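Local coordinates for protein diaminopimelate decarboxylase (Aquifex aeolicus, PDB 2P3E) that probably catalyses the pyridoxal phosphate-dependent decarboxylation of meso-diaminopimelate to L-lysine, the last step of lysine biosynthesis by the diaminopimelate route, at residues 245-250 and 285-290; 316-319 and 323-326; 344-347 and 351-354. One frame throughout, in Å; residues are numbered along the deposited sequence.

Contact 1: 245-250 and 285-290; sequences LGIKYK and MGNAGI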
ATOM      1  N   LEU B 245     -12.067   4.704 -19.338  1.00 17.37           N
ATOM      2  CA  LEU B 245     -11.253   4.940 -20.542  1.00 16.63           C
ATOM      3  C   LEU B 245      -9.779   4.770 -20.205  1.00 16.00           C
ATOM      4  O   LEU B 245      -9.313   5.331 -19.221  1.00 16.19           O
ATOM      5  CB  LEU B 245     -11.490   6.330 -21.121  1.00 16.91           C
ATOM      6  CG  LEU B 245     -12.484   6.555 -22.269  1.00 19.67           C
ATOM      7  CD1 LEU B 245     -12.049   7.811 -23.027  1.00 19.46           C
ATOM      8  CD2 LEU B 245     -12.570   5.403 -23.253  1.00 20.59           C
ATOM      9  N   GLY B 246      -9.067   3.975 -21.004  1.00 15.20           N
ATOM     10  CA  GLY B 246      -7.660   3.687 -20.740  1.00 15.13           C
ATOM     11  C   GLY B 246      -6.695   4.746 -21.239  1.00 14.47           C
ATOM     12  O   GLY B 246      -7.065   5.629 -22.025  1.00 14.65           O
ATOM     13  N   ILE B 247      -5.455   4.651 -20.777  1.00 13.34           N
ATOM     14  CA  ILE B 247      -4.424   5.603 -21.155  1.00 13.39           C
ATOM     15  C   ILE B 247      -3.228   4.856 -21.702  1.00 13.09           C
ATOM     16  O   ILE B 247      -3.106   3.645 -21.550  1.00 13.51           O
ATOM     17  CB  ILE B 247      -3.946   6.504 -19.977  1.00 12.49           C
ATOM     18  CG1 ILE B 247      -3.281   5.658 -18.880  1.00 12.29           C
ATOM     19  CG2 ILE B 247      -5.089   7.356 -19.438  1.00 14.37           C
ATOM     20  CD1 ILE B 247      -2.516   6.494 -17.817  1.00 12.02           C
ATOM     21  N   LYS B 248      -2.326   5.604 -22.314  1.00 14.07           N
ATOM     22  CA  LYS B 248      -1.104   5.032 -22.847  1.00 13.94           C
ATOM     23  C   LYS B 248      -0.156   4.710 -21.705  1.00 13.65           C
ATOM     24  O   LYS B 248       0.292   5.594 -20.985  1.00 14.12           O
ATOM     25  CB  LYS B 248      -0.464   5.996 -23.855  1.00 14.14           C
ATOM     26  CG  LYS B 248       0.788   5.422 -24.583  1.00 14.76           C
ATOM     27  CD  LYS B 248       1.597   6.541 -25.243  1.00 15.53           C
ATOM     28  CE  LYS B 248       2.698   5.971 -26.143  1.00 18.21           C
ATOM     29  NZ  LYS B 248       2.107   5.342 -27.363  1.00 20.01           N
ATOM     30  N   TYR B 249       0.134   3.424 -21.525  1.00 14.08           N
ATOM     31  CA  TYR B 249       1.201   3.004 -20.616  1.00 14.24           C
ATOM     32  C   TYR B 249       2.426   2.494 -21.386  1.00 15.27           C
ATOM     33  O   TYR B 249       3.553   2.886 -21.100  1.00 15.23           O
ATOM     34  CB  TYR B 249       0.713   1.899 -19.672  1.00 13.36           C
ATOM     35  CG  TYR B 249      -0.123   2.389 -18.502  1.00 12.61           C
ATOM     36  CD1 TYR B 249       0.465   3.082 -17.431  1.00 10.50           C
ATOM     37  CD2 TYR B 249      -1.488   2.122 -18.450  1.00 11.75           C
ATOM     38  CE1 TYR B 249      -0.310   3.525 -16.326  1.00 11.65           C
ATOM     39  CE2 TYR B 249      -2.277   2.549 -17.355  1.00 13.32           C
ATOM     40  CZ  TYR B 249      -1.676   3.263 -16.310  1.00 11.41           C
ATOM     41  OH  TYR B 249      -2.430   3.702 -15.244  1.00 13.73           O
ATOM     42  N   LYS B 250       2.182   1.600 -22.345  1.00 16.22           N
ATOM     43  CA  LYS B 250       3.243   1.004 -23.151  1.00 17.42           C
ATOM     44  C   LYS B 250       3.489   1.827 -24.421  1.00 17.80           C
ATOM     45  O   LYS B 250       2.560   2.475 -24.936  1.00 17.60           O
ATOM     46  CB  LYS B 250       2.887  -0.450 -23.489  1.00 17.28           C
ATOM     47  CG  LYS B 250       2.869  -1.349 -22.292  1.00 19.30           C
ATOM     48  CD  LYS B 250       2.131  -2.627 -22.596  1.00 21.78           C
ATOM     49  CE  LYS B 250       2.349  -3.634 -21.517  1.00 24.32           C
ATOM     50  NZ  LYS B 250       1.694  -4.918 -21.867  1.00 27.46           N
ATOM     51  N   MET B 285      -5.851  11.979 -14.876  1.00 14.88           N
ATOM     52  CA  MET B 285      -4.681  12.101 -14.005  1.00 15.09           C
ATOM     53  C   MET B 285      -3.446  11.285 -14.401  1.00 14.97           C
ATOM     54  O   MET B 285      -2.319  11.673 -14.084  1.00 15.16           O
ATOM     55  CB  MET B 285      -5.068  11.728 -12.565  1.00 14.96           C
ATOM     56  CG  MET B 285      -5.850  12.810 -11.823  1.00 16.34           C
ATOM     57  SD  MET B 285      -5.063  14.467 -11.858  1.00 18.14           S
ATOM     58  CE  MET B 285      -3.440  14.099 -11.248  1.00 21.82           C
ATOM     59  N   GLY B 286      -3.660  10.152 -15.060  1.00 15.28           N
ATOM     60  CA  GLY B 286      -2.612   9.119 -15.233  1.00 14.30           C
ATOM     61  C   GLY B 286      -1.325   9.650 -15.826  1.00 14.95           C
ATOM     62  O   GLY B 286      -0.267   9.573 -15.197  1.00 13.65           O
ATOM     63  N   ASN B 287      -1.414  10.213 -17.032  1.00 14.34           N
ATOM     64  CA  ASN B 287      -0.205  10.746 -17.683  1.00 14.62           C
ATOM     65  C   ASN B 287       0.112  12.193 -17.320  1.00 14.00           C
ATOM     66  O   ASN B 287       1.079  12.774 -17.819  1.00 13.77           O
ATOM     67  CB  ASN B 287      -0.266  10.549 -19.199  1.00 14.72           C
ATOM     68  CG  ASN B 287       0.236   9.187 -19.611  1.00 14.97           C
ATOM     69  OD1 ASN B 287       1.313   8.763 -19.186  1.00 16.81           O
ATOM     70  ND2 ASN B 287      -0.523   8.497 -20.456  1.00 13.97           N
ATOM     71  N   ALA B 288      -0.706  12.755 -16.429  1.00 13.89           N
ATOM     72  CA  ALA B 288      -0.472  14.096 -15.882  1.00 14.00           C
ATOM     73  C   ALA B 288       0.698  14.109 -14.901  1.00 14.08           C
ATOM     74  O   ALA B 288       1.319  15.155 -14.683  1.00 13.65           O
ATOM     75  CB  ALA B 288      -1.735  14.590 -15.162  1.00 13.45           C
ATOM     76  N   GLY B 289       0.969  12.952 -14.291  1.00 13.47           N
ATOM     77  CA  GLY B 289       1.971  12.860 -13.243  1.00 13.70           C
ATOM     78  C   GLY B 289       3.130  11.957 -13.617  1.00 14.16           C
ATOM     79  O   GLY B 289       2.950  10.929 -14.289  1.00 13.69           O
ATOM     80  N   ILE B 290       4.325  12.349 -13.180  1.00 13.66           N
ATOM     81  CA  ILE B 290       5.508  11.524 -13.361  1.00 13.35           C
ATOM     82  C   ILE B 290       6.260  11.418 -12.033  1.00 12.98           C
ATOM     83  O   ILE B 290       6.201  12.336 -11.197  1.00 13.43           O
ATOM     84  CB  ILE B 290       6.434  12.017 -14.509  1.00 13.85           C
ATOM     85  CG1 ILE B 290       7.087  13.347 -14.181  1.00 15.32           C
ATOM     86  CG2 ILE B 290       5.683  12.136 -15.848  1.00 13.27           C
ATOM     87  CD1 ILE B 290       8.149  13.696 -15.181  1.00 18.08           C
TER

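Contact 2: 316-319 and 323-326; sequences LIRP and NAYH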
ATOM      1  N   LEU B 316       5.170   3.874  -5.601  1.00 13.83           N
ATOM      2  CA  LEU B 316       4.371   3.487  -6.763  1.00 13.71           C
ATOM      3  C   LEU B 316       4.277   1.985  -6.746  1.00 13.95           C
ATOM      4  O   LEU B 316       5.273   1.285  -6.974  1.00 13.36           O
ATOM      5  CB  LEU B 316       5.024   3.962  -8.079  1.00 13.49           C
ATOM      6  CG  LEU B 316       4.346   3.564  -9.410  1.00 14.03           C
ATOM      7  CD1 LEU B 316       2.897   4.032  -9.507  1.00 12.16           C
ATOM      8  CD2 LEU B 316       5.148   4.079 -10.619  1.00 13.07           C
ATOM      9  N   ILE B 317       3.082   1.490  -6.450  1.00 13.61           N
ATOM     10  CA  ILE B 317       2.913   0.064  -6.168  1.00 14.91           C
ATOM     11  C   ILE B 317       2.551  -0.766  -7.409  1.00 14.68           C
ATOM     12  O   ILE B 317       2.603  -1.988  -7.371  1.00 15.19           O
ATOM     13  CB  ILE B 317       1.851  -0.131  -5.048  1.00 14.70           C
ATOM     14  CG1 ILE B 317       2.071  -1.467  -4.305  1.00 15.84           C
ATOM     15  CG2 ILE B 317       0.423   0.047  -5.616  1.00 14.73           C
ATOM     16  CD1 ILE B 317       1.246  -1.564  -2.970  1.00 17.38           C
ATOM     17  N   ARG B 318       2.169  -0.103  -8.504  1.00 15.12           N
ATOM     18  CA  ARG B 318       1.560  -0.809  -9.644  1.00 15.32           C
ATOM     19  C   ARG B 318       2.474  -1.903 -10.262  1.00 15.28           C
ATOM     20  O   ARG B 318       1.989  -3.014 -10.518  1.00 15.15           O
ATOM     21  CB  ARG B 318       1.045   0.183 -10.698  1.00 15.57           C
ATOM     22  CG  ARG B 318      -0.003   1.187 -10.149  1.00 16.57           C
ATOM     23  CD  ARG B 318      -0.654   2.010 -11.265  1.00 15.58           C
ATOM     24  NE  ARG B 318      -1.559   1.191 -12.069  1.00 18.00           N
ATOM     25  CZ  ARG B 318      -1.320   0.788 -13.317  1.00 19.07           C
ATOM     26  NH1 ARG B 318      -0.200   1.130 -13.945  1.00 17.51           N
ATOM     27  NH2 ARG B 318      -2.217   0.049 -13.949  1.00 19.75           N
ATOM     28  N   PRO B 319       3.772  -1.596 -10.535  1.00 15.72           N
ATOM     29  CA  PRO B 319       4.655  -2.659 -11.057  1.00 16.23           C
ATOM     30  C   PRO B 319       4.694  -3.896 -10.141  1.00 17.05           C
ATOM     31  O   PRO B 319       4.478  -5.011 -10.617  1.00 17.55           O
ATOM     32  CB  PRO B 319       6.023  -1.978 -11.118  1.00 15.73           C
ATOM     33  CG  PRO B 319       5.677  -0.526 -11.356  1.00 15.85           C
ATOM     34  CD  PRO B 319       4.491  -0.305 -10.469  1.00 16.14           C
ATOM     35  N   ASN B 323       2.350  -6.308 -11.931  1.00 21.39           N
ATOM     36  CA  ASN B 323       3.373  -6.399 -12.998  1.00 21.68           C
ATOM     37  C   ASN B 323       3.109  -5.359 -14.080  1.00 20.95           C
ATOM     38  O   ASN B 323       3.339  -5.594 -15.271  1.00 21.50           O
ATOM     39  CB  ASN B 323       3.500  -7.832 -13.578  1.00 22.58           C
ATOM     40  CG  ASN B 323       4.708  -7.996 -14.533  1.00 24.27           C
ATOM     41  OD1 ASN B 323       5.736  -7.307 -14.424  1.00 27.31           O
ATOM     42  ND2 ASN B 323       4.577  -8.922 -15.472  1.00 26.99           N
ATOM     43  N   ALA B 324       2.626  -4.197 -13.642  1.00 19.36           N
ATOM     44  CA  ALA B 324       2.244  -3.118 -14.528  1.00 18.34           C
ATOM     45  C   ALA B 324       3.461  -2.515 -15.194  1.00 17.44           C
ATOM     46  O   ALA B 324       4.536  -2.408 -14.579  1.00 17.82           O
ATOM     47  CB  ALA B 324       1.468  -2.030 -13.750  1.00 18.43           C
ATOM     48  N   TYR B 325       3.285  -2.132 -16.457  1.00 16.47           N
ATOM     49  CA  TYR B 325       4.297  -1.426 -17.213  1.00 15.31           C
ATOM     50  C   TYR B 325       4.152   0.093 -17.004  1.00 15.14           C
ATOM     51  O   TYR B 325       3.096   0.693 -17.296  1.00 15.60           O
ATOM     52  CB  TYR B 325       4.184  -1.766 -18.723  1.00 15.65           C
ATOM     53  CG  TYR B 325       5.272  -1.128 -19.567  1.00 15.45           C
ATOM     54  CD1 TYR B 325       6.360  -1.877 -20.034  1.00 15.00           C
ATOM     55  CD2 TYR B 325       5.242   0.238 -19.864  1.00 14.85           C
ATOM     56  CE1 TYR B 325       7.374  -1.279 -20.770  1.00 15.16           C
ATOM     57  CE2 TYR B 325       6.247   0.835 -20.620  1.00 14.36           C
ATOM     58  CZ  TYR B 325       7.303   0.071 -21.066  1.00 15.44           C
ATOM     59  OH  TYR B 325       8.289   0.674 -21.800  1.00 16.96           O
ATOM     60  N   HIS B 326       5.223   0.699 -16.507  1.00 13.74           N
ATOM     61  CA  HIS B 326       5.425   2.143 -16.557  1.00 13.59           C
ATOM     62  C   HIS B 326       6.710   2.414 -17.351  1.00 13.57           C
ATOM     63  O   HIS B 326       7.746   1.811 -17.079  1.00 13.37           O
ATOM     64  CB  HIS B 326       5.568   2.729 -15.144  1.00 13.04           C
ATOM     65  CG  HIS B 326       4.277   2.776 -14.384  1.00 13.27           C
ATOM     66  ND1 HIS B 326       3.539   3.932 -14.241  1.00 13.09           N
ATOM     67  CD2 HIS B 326       3.586   1.803 -13.737  1.00 13.78           C
ATOM     68  CE1 HIS B 326       2.439   3.668 -13.550  1.00 14.01           C
ATOM     69  NE2 HIS B 326       2.447   2.387 -13.228  1.00 14.10           N
TER
HETATM   70  O   HOH W   1       0.464  -0.248 -16.528  1.00 18.88           O

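Contact 3: 344-347 and 351-354; sequences VGPI and GDFL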
ATOM      1  N   VAL B 344      14.995  -1.273  -9.365  1.00 15.44           N
ATOM      2  CA  VAL B 344      14.412  -1.753  -8.111  1.00 15.67           C
ATOM      3  C   VAL B 344      14.543  -0.680  -7.019  1.00 15.89           C
ATOM      4  O   VAL B 344      15.440   0.156  -7.070  1.00 15.28           O
ATOM      5  CB  VAL B 344      15.098  -3.069  -7.662  1.00 15.65           C
ATOM      6  CG1 VAL B 344      14.880  -4.188  -8.719  1.00 15.89           C
ATOM      7  CG2 VAL B 344      16.594  -2.844  -7.418  1.00 15.51           C
ATOM      8  N   GLY B 345      13.663  -0.734  -6.029  1.00 16.87           N
ATOM      9  CA  GLY B 345      13.617   0.315  -5.021  1.00 17.76           C
ATOM     10  C   GLY B 345      14.312  -0.047  -3.728  1.00 19.02           C
ATOM     11  O   GLY B 345      15.022  -1.049  -3.663  1.00 20.01           O
ATOM     12  N   PRO B 346      14.096   0.772  -2.682  1.00 19.68           N
ATOM     13  CA  PRO B 346      14.751   0.656  -1.381  1.00 20.50           C
ATOM     14  C   PRO B 346      14.084  -0.370  -0.438  1.00 20.96           C
ATOM     15  O   PRO B 346      14.694  -0.774   0.555  1.00 21.20           O
ATOM     16  CB  PRO B 346      14.606   2.076  -0.806  1.00 20.11           C
ATOM     17  CG  PRO B 346      13.310   2.557  -1.360  1.00 20.98           C
ATOM     18  CD  PRO B 346      13.159   1.912  -2.726  1.00 19.55           C
ATOM     19  N   ILE B 347      12.852  -0.781  -0.753  1.00 21.02           N
ATOM     20  CA  ILE B 347      12.066  -1.612   0.167  1.00 21.65           C
ATOM     21  C   ILE B 347      12.659  -3.019   0.296  1.00 22.38           C
ATOM     22  O   ILE B 347      13.150  -3.599  -0.695  1.00 21.90           O
ATOM     23  CB  ILE B 347      10.573  -1.719  -0.260  1.00 20.95           C
ATOM     24  CG1 ILE B 347       9.881  -0.327  -0.274  1.00 21.15           C
ATOM     25  CG2 ILE B 347       9.831  -2.767   0.601  1.00 20.36           C
ATOM     26  CD1 ILE B 347       9.689   0.326   1.117  1.00 18.06           C
ATOM     27  N   GLY B 351       9.901  -8.404  -4.199  1.00 22.38           N
ATOM     28  CA  GLY B 351       8.902  -7.854  -5.121  1.00 21.63           C
ATOM     29  C   GLY B 351       8.881  -6.344  -5.249  1.00 20.88           C
ATOM     30  O   GLY B 351       8.022  -5.812  -5.932  1.00 21.26           O
ATOM     31  N   ASP B 352       9.806  -5.647  -4.589  1.00 19.74           N
ATOM     32  CA  ASP B 352       9.911  -4.194  -4.710  1.00 18.88           C
ATOM     33  C   ASP B 352      10.737  -3.758  -5.945  1.00 18.42           C
ATOM     34  O   ASP B 352      11.953  -3.558  -5.870  1.00 18.14           O
ATOM     35  CB  ASP B 352      10.534  -3.583  -3.466  1.00 18.43           C
ATOM     36  CG  ASP B 352      10.816  -2.061  -3.630  1.00 20.16           C
ATOM     37  OD1 ASP B 352       9.986  -1.335  -4.222  1.00 20.69           O
ATOM     38  OD2 ASP B 352      11.874  -1.600  -3.174  1.00 18.11           O
ATOM     39  N   PHE B 353      10.054  -3.586  -7.064  1.00 17.65           N
ATOM     40  CA  PHE B 353      10.701  -3.153  -8.294  1.00 17.15           C
ATOM     41  C   PHE B 353       9.810  -2.143  -8.992  1.00 16.19           C
ATOM     42  O   PHE B 353       8.611  -2.121  -8.749  1.00 16.04           O
ATOM     43  CB  PHE B 353      10.949  -4.359  -9.211  1.00 17.22           C
ATOM     44  CG  PHE B 353       9.713  -5.113  -9.598  1.00 17.03           C
ATOM     45  CD1 PHE B 353       8.942  -4.710 -10.684  1.00 18.52           C
ATOM     46  CD2 PHE B 353       9.332  -6.249  -8.893  1.00 18.85           C
ATOM     47  CE1 PHE B 353       7.808  -5.406 -11.051  1.00 18.68           C
ATOM     48  CE2 PHE B 353       8.187  -6.952  -9.240  1.00 20.03           C
ATOM     49  CZ  PHE B 353       7.428  -6.540 -10.333  1.00 19.31           C
ATOM     50  N   LEU B 354      10.406  -1.310  -9.843  1.00 15.40           N
ATOM     51  CA  LEU B 354       9.662  -0.423 -10.724  1.00 14.26           C
ATOM     52  C   LEU B 354       9.588  -0.965 -12.166  1.00 14.10           C
ATOM     53  O   LEU B 354       8.667  -0.631 -12.908  1.00 14.37           O
ATOM     54  CB  LEU B 354      10.287   0.973 -10.711  1.00 14.73           C
ATOM     55  CG  LEU B 354      10.328   1.692  -9.345  1.00 14.14           C
ATOM     56  CD1 LEU B 354      10.988   3.039  -9.498  1.00 13.67           C
ATOM     57  CD2 LEU B 354       8.912   1.825  -8.745  1.00 15.11           C
TER

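Contact 1: 245-250 and 285-290
I247 and K248 meet G286 and N287 in a small, fully buried loop-to-linker contact between the two domains of this fold-type III pyridoxal phosphate enzyme. Residues 245-250 belong to the long loop that follows strand 238-240 of the alpha/beta barrel, just after G244, a cofactor-binding residue by similarity. Residues 285-290 take the chain from the short helix 282-285 into strand 289-301 of the beta domain, so the contact ties a barrel loop to the point where the chain leaves the barrel.

One hydrogen bond carries the polar part. The amide ND2 of N287 reaches the backbone carbonyl O of K248 at 3.1 Å and is nearly straight, 167° at the hydrogen. It lands in the carbonyl plane on a lone pair, with a C=O...N angle of 134°, and the acceptor lies almost in the plane of the N287 amide as well. OD1 of the same amide is bound to S373 OG, so both ends of the group are used and its rotation is fixed. K248 sends its ammonium the other way, to the carbonyl of P251 and into a salt bridge with E6.

Beside this bond sits I247. Its CG1 lies between the backbone N and the carbonyl carbon (chi1 64°), and the extended end carries CD1 to the linker, 3.7 Å from G286 CA. A beta carbon on G286 would fall in the space CD1 takes up, so the missing side chain is what lets the two come together. The same branch also flanks the ring of Y249, whose hydroxyl bonds to R282: I247 CG1 sits 3.6 Å above that ring plane, displaced toward the rim.

Contact 2: 316-319 and 323-326
This is the turn that ends the short helix 318-322 of the beta domain, where L316, R318 and P319 close against A324 and H326, at a substrate site inferred by similarity: R318 and Y322 are both predicted to bind substrate. The helix ends at N323, which has positive phi. At this turn N323 N gives a weak, bent bond to P319 O, and A324 N a weak one to R318 O at 3.4 Å, while the CA of P319 makes a C-H...O contact with A324 O. The chain thus doubles back close against the start of the helix.

The H326 ring lies crosswise to R318. CD2 of L316 stands over the centre of one face in a CH-pi contact, 3.9 Å from the centroid and only 5° off the normal. P319 CG comes up to H326 CD2 obliquely, and R318 CD lies at the ring edge, in its plane. H326 ND1 is bound to the carbonyl of L372, which fixes how the ring is turned.

R318 sets CG anti to its carbonyl carbon, runs straight through chi2 and bends at chi3 (71°), bringing the guanidinium back over A324, whose CB covers one face at 3.6 Å from NH1. The guanidinium and imidazole planes stand 70° apart, and H326 NE2 sits at the guanidinium edge, 3.0 Å from R318 NH1. R282, another predicted substrate ligand, lies next to R318 NH2; two arginines side by side are consistent with a pocket for a carboxylate. I317 faces I317 of the second subunit. In the guanidinium plane, a water accepts a hydrogen bond from R318 NH1 at 3.0 Å and donates one to Y325 O at 2.9 Å.

Contact 3: 344-347 and 351-354
D352 and the backbone of G345 to I347 make a buried carboxylate-to-backbone contact in the loop joining strands 338-344 and 358-361, antiparallel neighbours in the mixed sheet of the beta domain. V344 and F353 pair as an antiparallel non-hydrogen-bonded bridge, their side chains on one face, with V344 CG1 4.0 Å from F353 CB. Next to it, G345 N gives a weak but straight bond (168°) to D352 O.

The carboxylate holds the bend that follows. CG of D352 is anti to its own N (chi1 173°), which swings the group across I347. OD2 takes the I347 amide at 2.7 Å, from above the carboxylate plane, and OD1 accepts from M313 N. K175 of the second subunit makes a salt bridge to OD2 and is also hydrogen-bonded to the carbonyls of G345 and I347, so one ammonium satisfies three acceptors that crowd together. With an alanine in place of D352, the amides of I347 and M313 would probably lose their acceptor and K175 of the second subunit its counter-charge. The side chain of I347 stays close to the carboxylate, its CB 3.2 Å from D352 OD2.

In the fold
Contacts 1, 2 and 3 follow one another in series along the chain and form a line running from the barrel edge into the beta domain. Contact 1 bridges a barrel loop and the link to the beta domain; contact 2 lies on helix 318-322 and the loop after it, contact 3 in the loop between strands 338-344 and 358-361, both in the beta domain. Centres of contacts 1 and 2 are about 12 Å apart, those of 2 and 3 about 10 Å; contacts 1 and 3, about 21 Å apart, do not touch. Y249 CE1 lies 3.4 Å from R318 NH1, and P319 O 3.3 Å from F353 CZ, making contact 2 the middle piece. This packing joins both domains beside the predicted substrate site; contacts 2 and 3 both also reach the second subunit.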